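Local coordinates for beta-galactosidase/beta-glucuronidase (Faecalibacterium prausnitzii L2-6, PDB 6MVF), which binds FMN and acts as a family 2 beta-glucuronidase of a human gut bacterium, possibly with beta-galactosidase activity as well, at residues G275-T280 with F287-E292; P295-S300 with P525-S530; A346-G351 with H388-F393. All blocks are in the same frame, centred on the assembly; numbering follows the deposited sequence.

How the contacts relate
Contact 1 comes first along the chain: 275-280 and 287-292 close a short beta hairpin, strands 279-282 and 286-289, which lies next to the first barrel strand in the sheet. The chain turns straight from it into 295-300, on that first barrel strand, which waits for 525-530 more than two hundred residues later; contact 2 thus closes the barrel. Contact 3, between 346-351 and 388-393, is nested inside that long loop and joins a barrel helix to the start of a barrel strand. No two contacts cross. The three touch one another: Phe-287 packs on Leu-296, Trp-528 on Phe-393, and Arg-277 hydrogen-bonds to the backbone of Pro-389, so the hairpin rests on the barrel's strands.

Contact 1 of 3, residues G275-T280 with F287-E292; sequences GVRSYT and FSINGE
Tyr-279 sets its CB and the start of its ring against CE1 of Phe-287, CB 3.8 Å away, the two side chains running obliquely past each other. Next to this pair Ile-289 extends its CD1 to the CB of Arg-277, 3.9 Å away. Beyond that point the arginine bends off, and its NE bonds to the carbonyl of Pro-389 instead of the hairpin; Tyr-279 CE1 lies above one face of its guanidinium. The backbones pair antiparallel. Tyr-279 and Ile-289 form a non-hydrogen-bonded pair, while Thr-280 and Ser-288 form the hydrogen-bonded one, with Ser-288 N giving to Thr-280 O at 2.9 Å and Thr-280 N to Ser-288 O at 3.0 Å. Past the bridges, Asn-290 takes over. Its N reaches Ser-278 O at 2.7 Å, and its side chain, with CG placed beside its own N (chi1 -63°), returns OD1 to Ser-278 N at 3.2 Å, the donor tilted from the amide plane. A water also donates to OD1 and links it to Ser-278 OG, whereas ND2 bonds to the carbonyl of Trp-246, which keeps the amide from turning. Asn-290 and Gly-291, both with positive phi, form the corners of a type I' turn from Ile-289 to Glu-292, the two-residue turn of the next hairpin, which carries strand 286-289 into barrel strand 292-300, so the three strands form an antiparallel meander.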
loop_
_atom_site.group_PDB
_atom_site.type_symbol
_atom_site.label_atom_id
_atom_site.label_comp_id
_atom_site.label_asym_id
_atom_site.label_seq_id
_atom_site.Cartn_x
_atom_site.Cartn_y
_atom_site.Cartn_z
ATOM N N GLY A 275 25.787 -6.562 -9.998
ATOM C CA GLY A 275 26.249 -5.322 -10.581
ATOM C C GLY A 275 27.538 -5.544 -11.341
ATOM O O GLY A 275 28.303 -6.464 -11.052
ATOM N N VAL A 276 27.765 -4.681 -12.329
ATOM C CA VAL A 276 28.948 -4.723 -13.180
ATOM C C VAL A 276 29.913 -3.635 -12.710
ATOM O O VAL A 276 29.634 -2.440 -12.849
ATOM C CB VAL A 276 28.575 -4.529 -14.659
ATOM C CG1 VAL A 276 29.732 -4.922 -15.552
ATOM C CG2 VAL A 276 27.308 -5.316 -14.996
ATOM N N ARG A 277 31.059 -4.034 -12.162
ATOM C CA ARG A 277 32.094 -3.068 -11.822
ATOM C C ARG A 277 33.432 -3.770 -11.811
ATOM O O ARG A 277 33.517 -4.964 -11.534
ATOM C CB ARG A 277 31.865 -2.391 -10.461
ATOM C CG ARG A 277 32.200 -3.231 -9.251
ATOM C CD ARG A 277 31.067 -4.152 -8.924
ATOM N NE ARG A 277 31.354 -5.043 -7.809
ATOM C CZ ARG A 277 32.089 -6.143 -7.918
ATOM N NH1 ARG A 277 32.633 -6.448 -9.100
ATOM N NH2 ARG A 277 32.296 -6.922 -6.850
ATOM N N SER A 278 34.473 -3.008 -12.116
ATOM C CA SER A 278 35.846 -3.395 -11.848
ATOM C C SER A 278 36.455 -2.343 -10.933
ATOM O O SER A 278 35.933 -1.232 -10.806
ATOM C CB SER A 278 36.660 -3.528 -13.139
ATOM O OG SER A 278 36.573 -2.345 -13.925
ATOM N N TYR A 279 37.558 -2.704 -10.283
ATOM C CA TYR A 279 38.131 -1.823 -9.279
ATOM C C TYR A 279 39.568 -2.241 -8.995
ATOM O O TYR A 279 39.944 -3.403 -9.157
ATOM C CB TYR A 279 37.295 -1.803 -7.982
ATOM C CG TYR A 279 37.137 -3.143 -7.282
ATOM C CD1 TYR A 279 36.133 -4.030 -7.649
ATOM C CD2 TYR A 279 37.976 -3.509 -6.234
ATOM C CE1 TYR A 279 35.975 -5.255 -7.016
ATOM C CE2 TYR A 279 37.825 -4.738 -5.587
ATOM C CZ TYR A 279 36.814 -5.606 -5.988
ATOM O OH TYR A 279 36.640 -6.820 -5.357
ATOM N N THR A 280 40.365 -1.267 -8.566
ATOM C CA THR A 280 41.773 -1.476 -8.292
ATOM C C THR A 280 42.130 -0.720 -7.024
ATOM O O THR A 280 41.523 0.311 -6.707
ATOM C CB THR A 280 42.646 -1.007 -9.474
ATOM O OG1 THR A 280 42.246 0.312 -9.866
ATOM C CG2 THR A 280 42.476 -1.935 -10.678
ATOM N N PHE A 287 42.037 3.787 -4.040
ATOM C CA PHE A 287 40.951 3.009 -4.625
ATOM C C PHE A 287 40.405 3.676 -5.888
ATOM O O PHE A 287 40.222 4.897 -5.931
ATOM C CB PHE A 287 39.826 2.812 -3.600
ATOM C CG PHE A 287 38.648 2.068 -4.128
ATOM C CD1 PHE A 287 38.636 0.693 -4.137
ATOM C CD2 PHE A 287 37.546 2.749 -4.622
ATOM C CE1 PHE A 287 37.553 0.013 -4.629
ATOM C CE2 PHE A 287 36.461 2.078 -5.112
ATOM C CZ PHE A 287 36.466 0.706 -5.121
ATOM N N SER A 288 40.162 2.863 -6.918
ATOM C CA SER A 288 39.468 3.272 -8.131
ATOM C C SER A 288 38.364 2.275 -8.410
ATOM O O SER A 288 38.538 1.071 -8.203
ATOM C CB SER A 288 40.371 3.309 -9.378
ATOM O OG SER A 288 41.560 4.039 -9.166
ATOM N N ILE A 289 37.238 2.755 -8.917
ATOM C CA ILE A 289 36.202 1.855 -9.397
ATOM C C ILE A 289 35.811 2.302 -10.797
ATOM O O ILE A 289 35.648 3.503 -11.045
ATOM C CB ILE A 289 34.997 1.807 -8.442
ATOM C CG1 ILE A 289 33.914 0.885 -9.007
ATOM C CG2 ILE A 289 34.501 3.202 -8.145
ATOM C CD1 ILE A 289 32.836 0.522 -7.979
ATOM N N ASN A 290 35.742 1.344 -11.728
ATOM C CA ASN A 290 35.378 1.624 -13.122
ATOM C C ASN A 290 36.275 2.698 -13.724
ATOM O O ASN A 290 35.812 3.548 -14.488
ATOM C CB ASN A 290 33.901 2.029 -13.248
ATOM C CG ASN A 290 32.947 0.912 -12.824
ATOM O OD1 ASN A 290 33.209 -0.267 -13.079
ATOM N ND2 ASN A 290 31.847 1.276 -12.159
ATOM N N GLY A 291 37.554 2.692 -13.339
ATOM C CA GLY A 291 38.537 3.575 -13.926
ATOM C C GLY A 291 38.620 4.972 -13.347
ATOM O O GLY A 291 39.410 5.782 -13.845
ATOM N N GLU A 292 37.844 5.295 -12.327
ATOM C CA GLU A 292 37.877 6.624 -11.736
ATOM C C GLU A 292 38.413 6.535 -10.315
ATOM O O GLU A 292 37.954 5.701 -9.525
ATOM C CB GLU A 292 36.490 7.267 -11.747
ATOM C CG GLU A 292 36.477 8.642 -11.115
ATOM C CD GLU A 292 35.270 9.477 -11.511
ATOM O OE1 GLU A 292 34.687 9.207 -12.591
ATOM O OE2 GLU A 292 34.909 10.403 -10.739
HETATM O O HOH W 1 34.545 -0.968 -15.374
HETATM O O HOH W 2 39.353 0.934 -11.734
HETATM O O HOH W 3 44.047 2.600 -7.959
#

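Contact 2 of 3, residues P295-S300 with P525-S530; sequences PLRGVS and PWIWAS
The two strands run parallel, Leu-296 beside Ala-529 and Arg-297 beside Ser-530, stitched by Ser-530 N to Leu-296 O at 3.1 Å and Gly-298 N to Ser-530 O at 3.0 Å, with a weak bond from Leu-296 N to Trp-528 O. On one face of the sheet Leu-296 CB lies 3.5 Å from Ala-529 CB, and the leucine's CD1 extends over the same methyl. Arg-297 and Ser-530 lie on the other face. The bend of the arginine at chi2 (-59°) turns its chain back toward 525-530, carrying CD past Ser-530 OG and the guanidinium to the carbonyl of Ile-527, beside 525-527. There NH1 serves two carbonyls. It reaches Ile-527 O at 2.9 Å in a nearly straight bond (168°), the oxygen lying in the guanidinium plane, and it turns back to Leu-296 O, also at 2.9 Å. Leu-296 O thus receives NH1 and Ser-530 N from opposite faces of its plane. Pro-295 CB sits above the centre of one guanidinium face, and NH2 bonds to the carbonyl of Phe-521 at the end of helix 507-522. A leucine in place of Arg-297 would probably leave Ile-527 O and Phe-521 O without these donors and 525-527 less firmly held. Where the first barrel strand meets the last, the buried guanidinium is bonded to the backbone carbonyls of Leu-296, Ile-527 and Phe-521, which probably helps to offset its charge and joins both strands to the helix end.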
loop_
_atom_site.group_PDB
_atom_site.type_symbol
_atom_site.label_atom_id
_atom_site.label_comp_id
_atom_site.label_asym_id
_atom_site.label_seq_id
_atom_site.Cartn_x
_atom_site.Cartn_y
_atom_site.Cartn_z
ATOM N N PRO A 295 38.442 7.848 -3.567
ATOM C CA PRO A 295 38.842 7.472 -2.203
ATOM C C PRO A 295 37.636 6.968 -1.414
ATOM O O PRO A 295 36.552 7.555 -1.472
ATOM C CB PRO A 295 39.413 8.777 -1.629
ATOM C CG PRO A 295 39.869 9.555 -2.826
ATOM C CD PRO A 295 38.852 9.224 -3.910
ATOM N N LEU A 296 37.824 5.835 -0.718
ATOM C CA LEU A 296 36.785 5.244 0.124
ATOM C C LEU A 296 36.793 5.899 1.503
ATOM O O LEU A 296 37.768 5.772 2.251
ATOM C CB LEU A 296 36.991 3.737 0.252
ATOM C CG LEU A 296 36.751 2.914 -1.021
ATOM C CD1 LEU A 296 36.562 1.458 -0.679
ATOM C CD2 LEU A 296 35.545 3.452 -1.831
ATOM N N ARG A 297 35.713 6.597 1.843
ATOM C CA ARG A 297 35.588 7.298 3.116
ATOM C C ARG A 297 34.261 6.903 3.755
ATOM O O ARG A 297 33.187 7.271 3.258
ATOM C CB ARG A 297 35.688 8.815 2.918
ATOM C CG ARG A 297 36.989 9.283 2.241
ATOM C CD ARG A 297 38.234 8.858 3.066
ATOM N NE ARG A 297 39.506 9.334 2.527
ATOM C CZ ARG A 297 40.439 8.553 1.976
ATOM N NH1 ARG A 297 40.260 7.243 1.873
ATOM N NH2 ARG A 297 41.559 9.087 1.517
ATOM N N GLY A 298 34.322 6.142 4.841
ATOM C CA GLY A 298 33.097 5.638 5.418
ATOM C C GLY A 298 33.162 5.216 6.872
ATOM O O GLY A 298 33.847 5.841 7.689
ATOM N N VAL A 299 32.418 4.155 7.206
ATOM C CA VAL A 299 32.111 3.815 8.589
ATOM C C VAL A 299 32.034 2.298 8.715
ATOM O O VAL A 299 31.943 1.570 7.728
ATOM C CB VAL A 299 30.780 4.479 9.062
ATOM C CG1 VAL A 299 30.814 5.973 8.860
ATOM C CG2 VAL A 299 29.597 3.923 8.309
ATOM N N SER A 300 32.082 1.824 9.951
ATOM C CA SER A 300 31.732 0.456 10.295
ATOM C C SER A 300 30.346 0.454 10.911
ATOM O O SER A 300 29.846 1.495 11.348
ATOM C CB SER A 300 32.750 -0.141 11.264
ATOM O OG SER A 300 34.026 -0.252 10.631
ATOM N N PRO A 525 44.838 10.694 -0.345
ATOM C CA PRO A 525 44.018 9.798 -1.177
ATOM C C PRO A 525 44.600 8.411 -1.323
ATOM O O PRO A 525 43.848 7.486 -1.657
ATOM C CB PRO A 525 43.948 10.523 -2.528
ATOM C CG PRO A 525 45.021 11.548 -2.482
ATOM C CD PRO A 525 45.226 11.920 -1.059
ATOM N N TRP A 526 45.900 8.228 -1.063
ATOM C CA TRP A 526 46.525 6.908 -1.116
ATOM C C TRP A 526 46.094 5.997 0.038
ATOM O O TRP A 526 46.438 4.809 0.033
ATOM C CB TRP A 526 48.052 7.069 -1.150
ATOM C CG TRP A 526 48.577 8.009 -0.086
ATOM C CD1 TRP A 526 48.808 9.352 -0.217
ATOM C CD2 TRP A 526 48.912 7.676 1.268
ATOM N NE1 TRP A 526 49.263 9.872 0.968
ATOM C CE2 TRP A 526 49.343 8.867 1.895
ATOM C CE3 TRP A 526 48.887 6.493 2.008
ATOM C CZ2 TRP A 526 49.752 8.907 3.239
ATOM C CZ3 TRP A 526 49.293 6.530 3.343
ATOM C CH2 TRP A 526 49.721 7.730 3.942
ATOM N N ILE A 527 45.370 6.518 1.030
ATOM C CA ILE A 527 44.663 5.673 1.989
ATOM C C ILE A 527 43.466 5.087 1.254
ATOM O O ILE A 527 42.556 5.820 0.858
ATOM C CB ILE A 527 44.218 6.464 3.222
ATOM C CG1 ILE A 527 45.436 7.027 3.977
ATOM C CG2 ILE A 527 43.337 5.586 4.121
ATOM C CD1 ILE A 527 46.198 6.009 4.798
ATOM N N TRP A 528 43.477 3.777 1.023
ATOM C CA TRP A 528 42.491 3.247 0.090
ATOM C C TRP A 528 41.092 3.295 0.692
ATOM O O TRP A 528 40.122 3.552 -0.037
ATOM C CB TRP A 528 42.873 1.830 -0.375
ATOM C CG TRP A 528 42.970 0.816 0.705
ATOM C CD1 TRP A 528 44.056 0.556 1.483
ATOM C CD2 TRP A 528 41.940 -0.086 1.136
ATOM N NE1 TRP A 528 43.769 -0.446 2.376
ATOM C CE2 TRP A 528 42.475 -0.854 2.190
ATOM C CE3 TRP A 528 40.614 -0.312 0.739
ATOM C CZ2 TRP A 528 41.731 -1.831 2.857
ATOM C CZ3 TRP A 528 39.878 -1.290 1.384
ATOM C CH2 TRP A 528 40.434 -2.034 2.439
ATOM N N ALA A 529 40.976 3.098 2.011
ATOM C CA ALA A 529 39.698 3.211 2.706
ATOM C C ALA A 529 39.938 3.494 4.184
ATOM O O ALA A 529 40.781 2.853 4.809
ATOM C CB ALA A 529 38.858 1.940 2.548
ATOM N N SER A 530 39.187 4.443 4.729
ATOM C CA SER A 530 39.097 4.697 6.158
ATOM C C SER A 530 37.674 4.414 6.634
ATOM O O SER A 530 36.699 4.696 5.922
ATOM C CB SER A 530 39.488 6.148 6.492
ATOM O OG SER A 530 38.718 7.081 5.749
HETATM O O HOH W 4 36.436 7.409 7.440
#

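Contact 3 of 3, residues A346-G351 with H388-F393; sequences ACDELG and HPSILF
Asp-348 OD1 is gripped twice by Ser-390. The backbone N approaches nearly end-on to the carboxylate C-O bond at 2.9 Å, while the hydroxyl OG, at 2.8 Å, comes from above the carboxylate plane. Both donors can meet one oxygen because Ser-390 OG stands between its own N and carbonyl carbon (chi1 68°), bringing it round to the same acceptor. The other oxygen, OD2, accepts from His-388 ND1 at 2.7 Å. That bond is almost straight (167°) and uses the syn lone pair of OD2, which lies at the edge of the imidazole and in its plane; carboxylate and ring are nearly coplanar. The far nitrogen of the histidine, NE2, bonds to the side chain of Gln-341, so both ring nitrogens have partners and the ring's rotation is fixed. All five touching residues are buried, and three donors supplied by one short turn probably help to stabilise a negative charge on the aspartate. The motif is a His-carboxylate hydrogen bond on a type I turn, His-388 to Ile-391, at the entrance to barrel strand 391-398, and it ties that turn to the last part of helix 341-350 in the TIM barrel. Between the two polar ends lies Pro-389, whose ring crosses the aspartate at about a right angle. Its CD comes to 3.2 Å from Asp-348 OD1, beside the carboxylate. One helix position earlier, Cys-347 CB packs against Ser-390 OG at 3.4 Å, and its side chain continues on to Val-354 of the adjoining barrel strand. The backbone of the aspartate has a partner as well: the carbonyl of Asp-348 accepts a hydrogen bond from Trp-246 NE1.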
loop_
_atom_site.group_PDB
_atom_site.type_symbol
_atom_site.label_atom_id
_atom_site.label_comp_id
_atom_site.label_asym_id
_atom_site.label_seq_id
_atom_site.Cartn_x
_atom_site.Cartn_y
_atom_site.Cartn_z
ATOM N N ALA A 346 20.574 -3.934 0.878
ATOM C CA ALA A 346 20.568 -2.479 1.003
ATOM C C ALA A 346 21.858 -1.844 0.488
ATOM O O ALA A 346 21.821 -0.746 -0.079
ATOM C CB ALA A 346 20.339 -2.067 2.450
ATOM N N CYS A 347 23.002 -2.508 0.656
ATOM C CA CYS A 347 24.251 -1.952 0.133
ATOM C C CYS A 347 24.321 -2.026 -1.391
ATOM O O CYS A 347 24.768 -1.073 -2.046
ATOM C CB CYS A 347 25.436 -2.678 0.761
ATOM S SG CYS A 347 25.628 -2.196 2.469
ATOM N N ASP A 348 23.929 -3.163 -1.966
ATOM C CA ASP A 348 23.841 -3.280 -3.414
ATOM C C ASP A 348 22.946 -2.192 -3.998
ATOM O O ASP A 348 23.246 -1.618 -5.057
ATOM C CB ASP A 348 23.290 -4.664 -3.803
ATOM C CG ASP A 348 24.186 -5.846 -3.346
ATOM O OD1 ASP A 348 25.424 -5.712 -3.220
ATOM O OD2 ASP A 348 23.633 -6.948 -3.138
ATOM N N GLU A 349 21.833 -1.896 -3.327
ATOM C CA GLU A 349 20.845 -0.999 -3.920
ATOM C C GLU A 349 21.182 0.465 -3.679
ATOM O O GLU A 349 21.019 1.288 -4.583
ATOM C CB GLU A 349 19.449 -1.332 -3.395
ATOM C CG GLU A 349 18.894 -2.589 -4.047
ATOM C CD GLU A 349 18.163 -3.508 -3.069
ATOM O OE1 GLU A 349 17.549 -2.973 -2.098
ATOM O OE2 GLU A 349 18.215 -4.761 -3.283
ATOM N N LEU A 350 21.656 0.817 -2.482
ATOM C CA LEU A 350 22.001 2.203 -2.219
ATOM C C LEU A 350 23.409 2.559 -2.672
ATOM O O LEU A 350 23.715 3.749 -2.812
ATOM C CB LEU A 350 21.822 2.515 -0.732
ATOM C CG LEU A 350 20.359 2.372 -0.281
ATOM C CD1 LEU A 350 20.193 2.619 1.206
ATOM C CD2 LEU A 350 19.483 3.336 -1.039
ATOM N N GLY A 351 24.265 1.563 -2.920
ATOM C CA GLY A 351 25.611 1.812 -3.399
ATOM C C GLY A 351 26.621 2.180 -2.329
ATOM O O GLY A 351 26.828 3.365 -2.040
ATOM N N HIS A 388 26.753 -10.456 -4.415
ATOM C CA HIS A 388 26.552 -9.058 -4.051
ATOM C C HIS A 388 27.584 -8.144 -4.700
ATOM O O HIS A 388 28.777 -8.264 -4.388
ATOM C CB HIS A 388 26.639 -8.908 -2.551
ATOM C CG HIS A 388 25.559 -9.617 -1.807
ATOM N ND1 HIS A 388 24.242 -9.201 -1.831
ATOM C CD2 HIS A 388 25.601 -10.694 -0.988
ATOM C CE1 HIS A 388 23.520 -9.994 -1.061
ATOM N NE2 HIS A 388 24.318 -10.917 -0.548
ATOM N N PRO A 389 27.190 -7.209 -5.581
ATOM C CA PRO A 389 28.199 -6.306 -6.167
ATOM C C PRO A 389 28.791 -5.340 -5.154
ATOM O O PRO A 389 29.902 -4.837 -5.377
ATOM C CB PRO A 389 27.427 -5.568 -7.271
ATOM C CG PRO A 389 25.990 -5.628 -6.852
ATOM C CD PRO A 389 25.838 -6.948 -6.121
ATOM N N SER A 390 28.098 -5.086 -4.039
ATOM C CA SER A 390 28.607 -4.119 -3.075
ATOM C C SER A 390 29.840 -4.654 -2.352
ATOM O O SER A 390 30.663 -3.870 -1.874
ATOM C CB SER A 390 27.509 -3.728 -2.071
ATOM O OG SER A 390 27.166 -4.819 -1.212
ATOM N N ILE A 391 29.988 -5.969 -2.251
ATOM C CA ILE A 391 31.118 -6.537 -1.519
ATOM C C ILE A 391 32.355 -6.474 -2.406
ATOM O O ILE A 391 32.402 -7.099 -3.469
ATOM C CB ILE A 391 30.826 -7.978 -1.058
ATOM C CG1 ILE A 391 29.601 -7.981 -0.134
ATOM C CG2 ILE A 391 32.064 -8.579 -0.372
ATOM C CD1 ILE A 391 29.226 -9.329 0.452
ATOM N N LEU A 392 33.355 -5.707 -1.976
ATOM C CA LEU A 392 34.610 -5.604 -2.717
ATOM C C LEU A 392 35.798 -6.257 -2.012
ATOM O O LEU A 392 36.729 -6.705 -2.683
ATOM C CB LEU A 392 34.940 -4.134 -3.009
ATOM C CG LEU A 392 33.853 -3.247 -3.624
ATOM C CD1 LEU A 392 34.489 -1.968 -4.111
ATOM C CD2 LEU A 392 33.109 -3.948 -4.750
ATOM N N PHE A 393 35.760 -6.376 -0.687
ATOM C CA PHE A 393 36.863 -6.899 0.095
ATOM C C PHE A 393 36.373 -7.956 1.080
ATOM O O PHE A 393 35.372 -7.755 1.776
ATOM C CB PHE A 393 37.545 -5.756 0.837
ATOM C CG PHE A 393 37.739 -4.525 0.003
ATOM C CD1 PHE A 393 38.908 -4.341 -0.731
ATOM C CD2 PHE A 393 36.771 -3.535 -0.029
ATOM C CE1 PHE A 393 39.106 -3.192 -1.503
ATOM C CE2 PHE A 393 36.947 -2.395 -0.790
ATOM C CZ PHE A 393 38.127 -2.217 -1.532
#